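Local coordinates for protein putative esterase (Sulfolobus solfataricus P2, PDB 2RAU) that is probably a lipase or related esterase of the alpha/beta-hydrolase type and binds calcium ions, at residues 98-106 with 121-130; 153-161 with 173-181. One frame throughout, in Å; residues are numbered along the deposited sequence. Where two conformers were deposited one is given.

How the interactions relate
Interactions 1 and 2 are both buried and both reach the same mixed sheet of the alpha/beta-hydrolase fold. Interaction 1 joins the end of strand 94-100 and the turn after it to the start of helix 123-141. Its chemistry is mixed, with a salt bridge, a bridging water and aromatic side chains. Interaction 2 sets helix 153-169 against strand 170-176 and the loop that follows. No hydrogen bond crosses it, and it rests on aliphatic groups and bare glycine backbone. The two helices also pack on each other: Trp-123 and Trp-126 of interaction 1 meet Phe-153 of interaction 2, and Ile-130 meets Tyr-161.

Interaction 1. Residues 98-106 with 121-130; sequences TIDYRTHYV and WGWSTWISDI
Arg-102 reaches across to Asp-129 and grips its carboxylate side-on, tying the 3-10 turn after strand 94-100 of the alpha/beta-hydrolase fold to helix 123-141. Arg-102 NE donates to Asp-129 OD2 at 2.8 Å, and Arg-102 NH2 to Asp-129 OD1 at 2.9 Å. Both bonds are nearly straight, at 167°, and both use syn lone pairs. The two planar groups lie 22° apart, so they are almost coplanar. The extended chain from CG to NE carries the guanidinium this far. Thr-125 CG2 sits over the centre of one guanidinium face, 3.4 Å from Arg-102 CZ. Arg-102 NH1 forms a salt bridge with Asp-36, and Asp-129 OD1 a second one with Arg-30. Closer to the backbone, Arg-102 CB makes a CH-pi contact over a face of Trp-121, 3.7 Å from the centroid of its six-membered ring. Val-106 CG2 meets the edge of this indole. Trp-126 approaches Tyr-101 with NE1 over the centre of the phenol ring, and the ring planes are 31° apart. The Tyr-101 hydroxyl bonds to Pro-57 O. One water lies over the centre of one face of the Trp-126 ring; it accepts from Arg-102 N and donates to Asp-129 OD2 at 2.7 Å.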
ATOM      1  N   THR A  98      -6.746  -6.402  -4.442  0.50 26.22           N
ATOM      2  CA  THR A  98      -5.931  -5.800  -3.412  0.50 24.08           C
ATOM      3  C   THR A  98      -6.475  -6.214  -2.034  0.50 24.23           C
ATOM      4  O   THR A  98      -7.664  -6.355  -1.841  0.50 23.57           O
ATOM      5  CB  THR A  98      -5.786  -4.259  -3.597  0.50 26.52           C
ATOM      6  OG1 THR A  98      -4.917  -3.722  -2.580  0.50 17.63           O
ATOM      7  CG2 THR A  98      -7.175  -3.539  -3.608  0.50 21.23           C
ATOM      8  N   ILE A  99      -5.555  -6.348  -1.094  1.00 25.07           N
ATOM      9  CA  ILE A  99      -5.758  -6.967   0.224  1.00 25.46           C
ATOM     10  C   ILE A  99      -5.822  -5.926   1.339  1.00 25.61           C
ATOM     11  O   ILE A  99      -5.066  -4.927   1.324  1.00 25.70           O
ATOM     12  CB  ILE A  99      -4.589  -7.965   0.498  1.00 25.46           C
ATOM     13  CG1 ILE A  99      -4.766  -8.662   1.854  1.00 27.67           C
ATOM     14  CG2 ILE A  99      -3.215  -7.272   0.401  1.00 25.83           C
ATOM     15  CD1 ILE A  99      -3.706  -9.835   2.209  1.00 24.08           C
ATOM     16  N   ASP A 100      -6.794  -6.143   2.236  1.00 25.58           N
ATOM     17  CA  ASP A 100      -6.883  -5.481   3.506  1.00 25.41           C
ATOM     18  C   ASP A 100      -6.177  -6.391   4.522  1.00 27.34           C
ATOM     19  O   ASP A 100      -6.594  -7.522   4.774  1.00 27.53           O
ATOM     20  CB  ASP A 100      -8.293  -5.246   3.955  1.00 25.10           C
ATOM     21  CG  ASP A 100      -9.073  -4.361   3.019  1.00 27.01           C
ATOM     22  OD1 ASP A 100      -8.504  -3.378   2.516  1.00 28.82           O
ATOM     23  OD2 ASP A 100     -10.283  -4.582   2.837  1.00 29.20           O
ATOM     24  N   TYR A 101      -5.054  -5.914   5.035  1.00 26.03           N
ATOM     25  CA  TYR A 101      -4.310  -6.635   6.037  1.00 25.81           C
ATOM     26  C   TYR A 101      -5.091  -6.606   7.340  1.00 26.22           C
ATOM     27  O   TYR A 101      -6.036  -5.836   7.474  1.00 26.27           O
ATOM     28  CB  TYR A 101      -2.998  -5.951   6.316  1.00 27.08           C
ATOM     29  CG  TYR A 101      -2.072  -5.810   5.144  1.00 28.04           C
ATOM     30  CD1 TYR A 101      -1.680  -6.928   4.393  1.00 26.43           C
ATOM     31  CD2 TYR A 101      -1.542  -4.575   4.813  1.00 31.36           C
ATOM     32  CE1 TYR A 101      -0.787  -6.799   3.329  1.00 24.87           C
ATOM     33  CE2 TYR A 101      -0.645  -4.436   3.772  1.00 26.20           C
ATOM     34  CZ  TYR A 101      -0.256  -5.542   3.031  1.00 28.06           C
ATOM     35  OH  TYR A 101       0.650  -5.349   2.005  1.00 25.01           O
ATOM     36  N   ARG A 102      -4.629  -7.370   8.323  1.00 23.02           N
ATOM     37  CA  ARG A 102      -5.293  -7.432   9.633  1.00 25.30           C
ATOM     38  C   ARG A 102      -5.391  -6.067  10.324  1.00 25.89           C
ATOM     39  O   ARG A 102      -6.300  -5.826  11.153  1.00 24.04           O
ATOM     40  CB  ARG A 102      -4.601  -8.465  10.531  1.00 23.64           C
ATOM     41  CG  ARG A 102      -4.583  -9.871   9.929  1.00 25.47           C
ATOM     42  CD  ARG A 102      -3.973 -10.853  10.858  1.00 23.79           C
ATOM     43  NE  ARG A 102      -3.693 -12.102  10.167  1.00 27.04           N
ATOM     44  CZ  ARG A 102      -3.678 -13.307  10.731  1.00 29.34           C
ATOM     45  NH1 ARG A 102      -3.946 -13.495  12.005  1.00 26.03           N
ATOM     46  NH2 ARG A 102      -3.420 -14.349   9.979  1.00 24.79           N
ATOM     47  N   THR A 103      -4.439  -5.201  10.008  1.00 25.27           N
ATOM     48  CA  THR A 103      -4.388  -3.802  10.490  1.00 24.61           C
ATOM     49  C   THR A 103      -5.661  -3.036  10.141  1.00 25.26           C
ATOM     50  O   THR A 103      -6.047  -2.107  10.836  1.00 25.51           O
ATOM     51  CB  THR A 103      -3.147  -3.080   9.915  1.00 21.56           C
ATOM     52  OG1 THR A 103      -3.097  -3.339   8.499  1.00 26.22           O
ATOM     53  CG2 THR A 103      -1.894  -3.508  10.660  1.00 26.75           C
ATOM     54  N   HIS A 104      -6.364  -3.486   9.092  1.00 24.34           N
ATOM     55  CA  HIS A 104      -7.573  -2.858   8.682  1.00 26.88           C
ATOM     56  C   HIS A 104      -8.789  -3.170   9.559  1.00 26.75           C
ATOM     57  O   HIS A 104      -9.859  -2.624   9.313  1.00 25.77           O
ATOM     58  CB  HIS A 104      -7.897  -3.173   7.242  1.00 24.95           C
ATOM     59  CG  HIS A 104      -8.793  -2.183   6.589  1.00 25.69           C
ATOM     60  ND1 HIS A 104      -8.581  -0.809   6.652  1.00 29.46           N
ATOM     61  CD2 HIS A 104      -9.888  -2.358   5.804  1.00 30.65           C
ATOM     62  CE1 HIS A 104      -9.528  -0.201   5.954  1.00 25.87           C
ATOM     63  NE2 HIS A 104     -10.329  -1.119   5.426  1.00 27.23           N
ATOM     64  N   TYR A 105      -8.589  -3.978  10.595  1.00 24.35           N
ATOM     65  CA  TYR A 105      -9.657  -4.382  11.514  1.00 23.30           C
ATOM     66  C   TYR A 105      -9.364  -3.961  12.956  1.00 24.10           C
ATOM     67  O   TYR A 105     -10.184  -4.214  13.855  1.00 26.24           O
ATOM     68  CB  TYR A 105      -9.898  -5.898  11.402  1.00 27.13           C
ATOM     69  CG  TYR A 105     -10.497  -6.184  10.052  1.00 23.62           C
ATOM     70  CD1 TYR A 105     -11.836  -6.026   9.866  1.00 34.81           C
ATOM     71  CD2 TYR A 105      -9.696  -6.515   8.957  1.00 25.39           C
ATOM     72  CE1 TYR A 105     -12.377  -6.167   8.642  1.00 34.55           C
ATOM     73  CE2 TYR A 105     -10.226  -6.643   7.732  1.00 27.98           C
ATOM     74  CZ  TYR A 105     -11.584  -6.492   7.587  1.00 27.75           C
ATOM     75  OH  TYR A 105     -12.214  -6.649   6.382  1.00 35.94           O
ATOM     76  N   VAL A 106      -8.275  -3.225  13.159  1.00 25.19           N
ATOM     77  CA  VAL A 106      -7.897  -2.742  14.522  1.00 23.73           C
ATOM     78  C   VAL A 106      -8.692  -1.452  14.911  1.00 23.69           C
ATOM     79  O   VAL A 106      -8.692  -0.465  14.176  1.00 26.48           O
ATOM     80  CB  VAL A 106      -6.359  -2.504  14.588  1.00 25.20           C
ATOM     81  CG1 VAL A 106      -5.904  -1.907  15.999  1.00 23.44           C
ATOM     82  CG2 VAL A 106      -5.603  -3.796  14.261  1.00 25.29           C
ATOM     83  N   TRP A 121       2.117 -10.467  14.701  1.00 27.36           N
ATOM     84  CA  TRP A 121       1.829 -10.005  13.334  1.00 27.03           C
ATOM     85  C   TRP A 121       3.131  -9.695  12.608  1.00 26.14           C
ATOM     86  O   TRP A 121       3.448  -8.537  12.352  1.00 26.56           O
ATOM     87  CB  TRP A 121       0.927  -8.782  13.400  1.00 28.23           C
ATOM     88  CG  TRP A 121      -0.512  -9.101  13.703  1.00 25.13           C
ATOM     89  CD1 TRP A 121      -1.026 -10.283  14.155  1.00 26.54           C
ATOM     90  CD2 TRP A 121      -1.601  -8.185  13.636  1.00 26.84           C
ATOM     91  NE1 TRP A 121      -2.385 -10.160  14.328  1.00 24.55           N
ATOM     92  CE2 TRP A 121      -2.756  -8.877  14.023  1.00 25.21           C
ATOM     93  CE3 TRP A 121      -1.712  -6.851  13.250  1.00 26.22           C
ATOM     94  CZ2 TRP A 121      -4.008  -8.290  14.022  1.00 25.67           C
ATOM     95  CZ3 TRP A 121      -2.962  -6.249  13.272  1.00 23.81           C
ATOM     96  CH2 TRP A 121      -4.087  -6.970  13.650  1.00 24.87           C
ATOM     97  N   GLY A 122       3.861 -10.762  12.302  1.00 27.87           N
ATOM     98  CA  GLY A 122       5.137 -10.732  11.614  1.00 27.80           C
ATOM     99  C   GLY A 122       5.021 -11.244  10.200  1.00 25.72           C
ATOM    100  O   GLY A 122       3.937 -11.357   9.654  1.00 26.35           O
ATOM    101  N   TRP A 123       6.157 -11.601   9.625  1.00 26.37           N
ATOM    102  CA  TRP A 123       6.241 -12.024   8.239  1.00 27.53           C
ATOM    103  C   TRP A 123       5.516 -13.323   7.934  1.00 26.51           C
ATOM    104  O   TRP A 123       4.887 -13.461   6.892  1.00 28.86           O
ATOM    105  CB  TRP A 123       7.726 -12.107   7.801  1.00 26.07           C
ATOM    106  CG  TRP A 123       8.224 -10.792   7.459  1.00 25.27           C
ATOM    107  CD1 TRP A 123       9.143 -10.029   8.148  1.00 28.77           C
ATOM    108  CD2 TRP A 123       7.755  -9.981   6.391  1.00 24.52           C
ATOM    109  NE1 TRP A 123       9.306  -8.825   7.526  1.00 30.85           N
ATOM    110  CE2 TRP A 123       8.450  -8.767   6.448  1.00 26.45           C
ATOM    111  CE3 TRP A 123       6.840 -10.186   5.357  1.00 29.33           C
ATOM    112  CZ2 TRP A 123       8.263  -7.758   5.500  1.00 28.07           C
ATOM    113  CZ3 TRP A 123       6.623  -9.170   4.450  1.00 27.37           C
ATOM    114  CH2 TRP A 123       7.347  -7.988   4.503  1.00 28.61           C
ATOM    115  N   SER A 124       5.604 -14.319   8.799  1.00 28.89           N
ATOM    116  CA  SER A 124       4.869 -15.557   8.500  1.00 28.64           C
ATOM    117  C   SER A 124       3.349 -15.300   8.492  1.00 26.91           C
ATOM    118  O   SER A 124       2.619 -15.842   7.653  1.00 25.27           O
ATOM    119  CB  SER A 124       5.293 -16.730   9.408  1.00 34.66           C
ATOM    120  OG  SER A 124       4.975 -16.465  10.734  1.00 40.45           O
ATOM    121  N   THR A 125       2.870 -14.433   9.370  1.00 28.59           N
ATOM    122  CA  THR A 125       1.459 -14.066   9.360  1.00 24.75           C
ATOM    123  C   THR A 125       1.066 -13.354   8.069  1.00 25.22           C
ATOM    124  O   THR A 125       0.112 -13.741   7.411  1.00 27.72           O
ATOM    125  CB  THR A 125       1.090 -13.220  10.614  1.00 25.83           C
ATOM    126  OG1 THR A 125       1.312 -14.020  11.780  1.00 28.68           O
ATOM    127  CG2 THR A 125      -0.371 -12.722  10.566  1.00 25.53           C
ATOM    128  N   TRP A 126       1.793 -12.303   7.723  1.00 25.88           N
ATOM    129  CA  TRP A 126       1.516 -11.505   6.529  1.00 26.74           C
ATOM    130  C   TRP A 126       1.621 -12.361   5.270  1.00 25.25           C
ATOM    131  O   TRP A 126       0.766 -12.266   4.415  1.00 26.97           O
ATOM    132  CB  TRP A 126       2.477 -10.283   6.456  1.00 28.52           C
ATOM    133  CG  TRP A 126       1.820  -8.956   6.727  1.00 25.76           C
ATOM    134  CD1 TRP A 126       1.819  -7.850   5.899  1.00 28.55           C
ATOM    135  CD2 TRP A 126       1.026  -8.590   7.871  1.00 23.91           C
ATOM    136  NE1 TRP A 126       1.090  -6.832   6.479  1.00 28.75           N
ATOM    137  CE2 TRP A 126       0.616  -7.245   7.687  1.00 28.04           C
ATOM    138  CE3 TRP A 126       0.645  -9.255   9.044  1.00 26.82           C
ATOM    139  CZ2 TRP A 126      -0.176  -6.582   8.597  1.00 27.16           C
ATOM    140  CZ3 TRP A 126      -0.150  -8.587   9.948  1.00 26.91           C
ATOM    141  CH2 TRP A 126      -0.530  -7.278   9.734  1.00 26.51           C
ATOM    142  N   ILE A 127       2.692 -13.152   5.177  1.00 26.44           N
ATOM    143  CA  ILE A 127       2.888 -14.061   4.042  1.00 26.93           C
ATOM    144  C   ILE A 127       1.735 -15.079   3.945  1.00 26.77           C
ATOM    145  O   ILE A 127       1.191 -15.271   2.846  1.00 26.86           O
ATOM    146  CB  ILE A 127       4.283 -14.681   4.008  1.00 28.30           C
ATOM    147  CG1 ILE A 127       5.309 -13.564   3.685  1.00 26.36           C
ATOM    148  CG2 ILE A 127       4.347 -15.818   2.938  1.00 24.13           C
ATOM    149  CD1 ILE A 127       6.726 -13.986   3.837  1.00 32.34           C
ATOM    150  N   SER A 128       1.264 -15.605   5.079  1.00 26.73           N
ATOM    151  CA  SER A 128       0.164 -16.561   5.064  1.00 26.85           C
ATOM    152  C   SER A 128      -1.123 -15.901   4.546  1.00 27.77           C
ATOM    153  O   SER A 128      -1.914 -16.525   3.833  1.00 25.71           O
ATOM    154  CB  SER A 128      -0.055 -17.213   6.433  1.00 28.27           C
ATOM    155  OG  SER A 128      -0.670 -16.325   7.376  1.00 29.47           O
ATOM    156  N   ASP A 129      -1.324 -14.632   4.877  1.00 24.96           N
ATOM    157  CA  ASP A 129      -2.500 -13.907   4.468  1.00 25.34           C
ATOM    158  C   ASP A 129      -2.439 -13.612   2.970  1.00 25.07           C
ATOM    159  O   ASP A 129      -3.435 -13.747   2.266  1.00 25.80           O
ATOM    160  CB  ASP A 129      -2.610 -12.591   5.240  1.00 24.67           C
ATOM    161  CG  ASP A 129      -2.911 -12.787   6.729  1.00 28.28           C
ATOM    162  OD1 ASP A 129      -3.308 -13.874   7.103  1.00 26.81           O
ATOM    163  OD2 ASP A 129      -2.772 -11.824   7.533  1.00 25.83           O
ATOM    164  N   ILE A 130      -1.284 -13.155   2.479  1.00 25.01           N
ATOM    165  CA  ILE A 130      -1.122 -12.959   1.055  1.00 27.34           C
ATOM    166  C   ILE A 130      -1.374 -14.302   0.287  1.00 26.41           C
ATOM    167  O   ILE A 130      -2.012 -14.303  -0.772  1.00 25.31           O
ATOM    168  CB  ILE A 130       0.267 -12.373   0.726  1.00 26.90           C
ATOM    169  CG1 ILE A 130       0.442 -10.973   1.405  1.00 28.82           C
ATOM    170  CG2 ILE A 130       0.430 -12.228  -0.784  1.00 24.77           C
ATOM    171  CD1 ILE A 130       1.930 -10.430   1.410  1.00 23.83           C
TER
HETATM  172  O   HOH W   1      -2.449  -9.185   7.215  1.00 18.05           O

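Interaction 2. Residues 153-161 with 173-181; sequences FGGIAALNY and LILLDGGPT
Leu-159 and Ile-156 press from the helix onto strand 173-176 and the loop that leaves it. Leu-159 has the most surface buried here. Its CD1 does the touching, and it meets two partners. One is Leu-175 CD1, 3.8 Å from Leu-159 CD1; the two side chains cross at about a right angle. The other is Pro-180, whose CD lies 3.2 Å from Leu-159 CD1, tighter than normal for two carbons. The rotation of Leu-159 (chi1 -100°, off a staggered value) goes with this tight packing.

Ile-156 uses the CG1 branch. With CG1 beside the backbone N (chi1 -60°), this branch lies against the peptide between Gly-179 and Pro-180. Ile-156 CG1 is 3.1 Å from Gly-179 O, and Ile-156 CD1 is 3.5 Å from the same oxygen. Replacing Ile-156 by an alanine takes away CG1 and CD1 along with CG2, and is likely to open a gap beside the Gly-179 carbonyl and let the Gly-179 to Pro-180 segment shift.

The helix and strand belong to the beta-alpha-beta unit of strand 146-151, helix 153-169 and strand 170-176. Their short segments run nearly antiparallel, at 157°, with axes 7.7 Å apart. Gly-154 closes what looks like a nucleophile elbow, and Asp-177 is probably the acid of a Ser-His-Asp triad with Ser-152 and His-329.

Beside these sites the backbones come close, because Gly-155 and Gly-178 have no side chains. A CB on Gly-155 would collide with Gly-178 O. Leu-175 is the third main side chain. It turns its other branch to the helix backbone, where Leu-175 CD2 lies 3.6 Å from Gly-155 O.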
ATOM      1  N   PHE A 153       6.244  -0.571   1.650  1.00 28.91           N
ATOM      2  CA  PHE A 153       6.299  -1.851   2.389  1.00 27.20           C
ATOM      3  C   PHE A 153       5.749  -3.021   1.549  1.00 27.95           C
ATOM      4  O   PHE A 153       6.258  -4.131   1.579  1.00 25.65           O
ATOM      5  CB  PHE A 153       5.472  -1.793   3.683  1.00 28.00           C
ATOM      6  CG  PHE A 153       5.171  -3.148   4.236  1.00 26.33           C
ATOM      7  CD1 PHE A 153       6.090  -3.813   5.017  1.00 29.29           C
ATOM      8  CD2 PHE A 153       3.992  -3.817   3.889  1.00 28.72           C
ATOM      9  CE1 PHE A 153       5.807  -5.090   5.506  1.00 26.63           C
ATOM     10  CE2 PHE A 153       3.714  -5.115   4.386  1.00 25.83           C
ATOM     11  CZ  PHE A 153       4.651  -5.750   5.152  1.00 25.40           C
ATOM     12  N   GLY A 154       4.675  -2.787   0.821  1.00 27.03           N
ATOM     13  CA  GLY A 154       4.102  -3.826  -0.034  1.00 27.87           C
ATOM     14  C   GLY A 154       5.044  -4.350  -1.083  1.00 26.37           C
ATOM     15  O   GLY A 154       4.883  -5.476  -1.545  1.00 24.60           O
ATOM     16  N   GLY A 155       6.015  -3.546  -1.495  1.00 27.41           N
ATOM     17  CA  GLY A 155       7.062  -4.012  -2.413  1.00 25.73           C
ATOM     18  C   GLY A 155       8.025  -5.013  -1.777  1.00 28.65           C
ATOM     19  O   GLY A 155       8.410  -5.998  -2.399  1.00 27.27           O
ATOM     20  N   ILE A 156       8.381  -4.766  -0.513  1.00 27.60           N
ATOM     21  CA  ILE A 156       9.161  -5.712   0.288  1.00 30.35           C
ATOM     22  C   ILE A 156       8.348  -6.999   0.469  1.00 29.00           C
ATOM     23  O   ILE A 156       8.874  -8.090   0.322  1.00 27.23           O
ATOM     24  CB  ILE A 156       9.550  -5.129   1.704  1.00 30.58           C
ATOM     25  CG1 ILE A 156      10.406  -3.851   1.566  1.00 40.83           C
ATOM     26  CG2 ILE A 156      10.371  -6.126   2.467  1.00 31.32           C
ATOM     27  CD1 ILE A 156      10.515  -2.934   2.836  1.00 37.47           C
ATOM     28  N   ALA A 157       7.076  -6.864   0.817  1.00 27.84           N
ATOM     29  CA  ALA A 157       6.175  -8.009   0.957  1.00 25.99           C
ATOM     30  C   ALA A 157       6.115  -8.815  -0.357  1.00 24.81           C
ATOM     31  O   ALA A 157       6.172 -10.048  -0.323  1.00 25.06           O
ATOM     32  CB  ALA A 157       4.792  -7.553   1.393  1.00 22.34           C
ATOM     33  N   ALA A 158       6.020  -8.127  -1.495  1.00 24.90           N
ATOM     34  CA  ALA A 158       5.946  -8.786  -2.812  1.00 22.94           C
ATOM     35  C   ALA A 158       7.206  -9.604  -3.089  1.00 27.10           C
ATOM     36  O   ALA A 158       7.144 -10.759  -3.586  1.00 26.13           O
ATOM     37  CB  ALA A 158       5.737  -7.775  -3.896  1.00 25.01           C
ATOM     38  N   LEU A 159       8.358  -9.020  -2.770  1.00 26.51           N
ATOM     39  CA  LEU A 159       9.621  -9.697  -2.958  1.00 27.81           C
ATOM     40  C   LEU A 159       9.794 -10.880  -2.016  1.00 27.55           C
ATOM     41  O   LEU A 159      10.291 -11.938  -2.430  1.00 28.02           O
ATOM     42  CB  LEU A 159      10.785  -8.718  -2.788  1.00 30.59           C
ATOM     43  CG  LEU A 159      11.362  -8.207  -4.109  1.00 44.87           C
ATOM     44  CD1 LEU A 159      12.013  -6.838  -3.942  1.00 52.01           C
ATOM     45  CD2 LEU A 159      12.330  -9.265  -4.667  1.00 38.38           C
ATOM     46  N   ASN A 160       9.442 -10.678  -0.742  1.00 27.70           N
ATOM     47  CA  ASN A 160       9.494 -11.759   0.260  1.00 28.68           C
ATOM     48  C   ASN A 160       8.555 -12.944  -0.107  1.00 29.18           C
ATOM     49  O   ASN A 160       8.929 -14.127  -0.013  1.00 27.36           O
ATOM     50  CB  ASN A 160       9.159 -11.186   1.649  1.00 29.76           C
ATOM     51  CG  ASN A 160      10.260 -10.312   2.191  1.00 29.83           C
ATOM     52  OD1 ASN A 160      11.314 -10.198   1.574  1.00 28.70           O
ATOM     53  ND2 ASN A 160      10.011  -9.644   3.323  1.00 26.64           N
ATOM     54  N   TYR A 161       7.331 -12.615  -0.510  1.00 27.29           N
ATOM     55  CA  TYR A 161       6.367 -13.611  -0.971  1.00 28.19           C
ATOM     56  C   TYR A 161       6.919 -14.373  -2.181  1.00 28.09           C
ATOM     57  O   TYR A 161       6.878 -15.617  -2.218  1.00 26.65           O
ATOM     58  CB  TYR A 161       5.002 -12.965  -1.324  1.00 27.52           C
ATOM     59  CG  TYR A 161       3.985 -13.987  -1.671  1.00 24.22           C
ATOM     60  CD1 TYR A 161       3.183 -14.553  -0.693  1.00 26.33           C
ATOM     61  CD2 TYR A 161       3.829 -14.432  -2.993  1.00 26.58           C
ATOM     62  CE1 TYR A 161       2.274 -15.533  -1.011  1.00 26.87           C
ATOM     63  CE2 TYR A 161       2.888 -15.422  -3.312  1.00 25.09           C
ATOM     64  CZ  TYR A 161       2.129 -15.964  -2.316  1.00 24.68           C
ATOM     65  OH  TYR A 161       1.201 -16.954  -2.609  1.00 25.86           O
ATOM     66  N   LEU A 173       6.656  -9.076 -11.502  0.50 23.64           N
ATOM     67  CA  LEU A 173       6.716  -8.202 -10.320  0.50 24.15           C
ATOM     68  C   LEU A 173       6.721  -6.728 -10.717  0.50 25.29           C
ATOM     69  O   LEU A 173       7.416  -6.324 -11.635  0.50 24.43           O
ATOM     70  CB  LEU A 173       7.934  -8.518  -9.456  0.50 22.87           C
ATOM     71  CG  LEU A 173       7.844  -9.747  -8.555  0.50 17.56           C
ATOM     72  CD1 LEU A 173       9.257 -10.253  -8.198  0.50 16.24           C
ATOM     73  CD2 LEU A 173       7.010  -9.480  -7.310  0.50 22.84           C
ATOM     74  N   ILE A 174       5.880  -5.948 -10.044  1.00 27.69           N
ATOM     75  CA  ILE A 174       5.802  -4.505 -10.248  1.00 25.83           C
ATOM     76  C   ILE A 174       6.040  -3.820  -8.899  1.00 26.40           C
ATOM     77  O   ILE A 174       5.187  -3.861  -8.010  1.00 26.97           O
ATOM     78  CB  ILE A 174       4.425  -4.079 -10.776  1.00 26.91           C
ATOM     79  CG1 ILE A 174       4.098  -4.798 -12.104  1.00 28.63           C
ATOM     80  CG2 ILE A 174       4.319  -2.508 -10.882  1.00 22.26           C
ATOM     81  CD1 ILE A 174       2.591  -4.872 -12.399  1.00 27.70           C
ATOM     82  N   LEU A 175       7.199  -3.179  -8.739  1.00 22.87           N
ATOM     83  CA  LEU A 175       7.548  -2.506  -7.479  1.00 25.71           C
ATOM     84  C   LEU A 175       7.382  -0.990  -7.636  1.00 27.20           C
ATOM     85  O   LEU A 175       8.072  -0.356  -8.425  1.00 24.88           O
ATOM     86  CB  LEU A 175       8.981  -2.873  -7.056  1.00 25.39           C
ATOM     87  CG  LEU A 175       9.270  -4.387  -6.957  1.00 25.92           C
ATOM     88  CD1 LEU A 175      10.810  -4.638  -6.786  1.00 27.42           C
ATOM     89  CD2 LEU A 175       8.363  -5.038  -5.834  1.00 29.94           C
ATOM     90  N   LEU A 176       6.400  -0.448  -6.923  1.00 27.41           N
ATOM     91  CA  LEU A 176       6.026   0.967  -6.973  1.00 25.69           C
ATOM     92  C   LEU A 176       6.644   1.663  -5.746  1.00 24.14           C
ATOM     93  O   LEU A 176       6.056   1.746  -4.652  1.00 28.47           O
ATOM     94  CB  LEU A 176       4.491   1.109  -7.007  1.00 25.50           C
ATOM     95  CG  LEU A 176       3.787   0.410  -8.198  1.00 24.29           C
ATOM     96  CD1 LEU A 176       2.308   0.229  -7.947  1.00 29.98           C
ATOM     97  CD2 LEU A 176       4.038   1.141  -9.507  1.00 23.94           C
ATOM     98  N   ASP A 177       7.871   2.100  -5.927  1.00 25.38           N
ATOM     99  CA  ASP A 177       8.668   2.702  -4.851  1.00 26.33           C
ATOM    100  C   ASP A 177       8.653   1.796  -3.607  1.00 27.70           C
ATOM    101  O   ASP A 177       8.297   2.203  -2.507  1.00 27.93           O
ATOM    102  CB  ASP A 177       8.205   4.156  -4.566  1.00 27.45           C
ATOM    103  CG  ASP A 177       9.362   5.129  -4.316  1.00 21.99           C
ATOM    104  OD1 ASP A 177      10.501   4.870  -4.755  1.00 26.69           O
ATOM    105  OD2 ASP A 177       9.097   6.190  -3.677  1.00 28.58           O
ATOM    106  N   GLY A 178       9.084   0.551  -3.781  1.00 29.45           N
ATOM    107  CA  GLY A 178       9.098  -0.346  -2.647  1.00 34.28           C
ATOM    108  C   GLY A 178       9.959  -1.570  -2.863  1.00 36.73           C
ATOM    109  O   GLY A 178       9.917  -2.194  -3.899  1.00 40.07           O
ATOM    110  N   GLY A 179      10.704  -1.940  -1.847  1.00 42.93           N
ATOM    111  CA  GLY A 179      11.547  -3.123  -1.906  1.00 46.49           C
ATOM    112  C   GLY A 179      12.552  -3.067  -0.768  1.00 50.41           C
ATOM    113  O   GLY A 179      12.508  -2.125   0.063  1.00 49.63           O
ATOM    114  N   PRO A 180      13.432  -4.094  -0.680  1.00 52.19           N
ATOM    115  CA  PRO A 180      14.496  -4.034   0.302  1.00 50.73           C
ATOM    116  C   PRO A 180      15.229  -2.704   0.181  1.00 49.39           C
ATOM    117  O   PRO A 180      15.500  -2.183  -0.935  1.00 41.64           O
ATOM    118  CB  PRO A 180      15.410  -5.207  -0.066  1.00 52.80           C
ATOM    119  CG  PRO A 180      14.524  -6.188  -0.724  1.00 57.15           C
ATOM    120  CD  PRO A 180      13.456  -5.353  -1.444  1.00 55.29           C
ATOM    121  N   THR A 181      15.476  -2.164   1.365  1.00 51.22           N
ATOM    122  CA  THR A 181      16.132  -0.915   1.544  1.00 54.83           C
ATOM    123  C   THR A 181      17.615  -1.227   1.736  1.00 56.48           C
ATOM    124  O   THR A 181      17.980  -2.379   1.890  1.00 55.78           O
ATOM    125  CB  THR A 181      15.520  -0.211   2.753  1.00 56.34           C
ATOM    126  OG1 THR A 181      15.756  -0.998   3.927  1.00 58.18           O
ATOM    127  CG2 THR A 181      14.001  -0.034   2.554  1.00 54.35           C
TER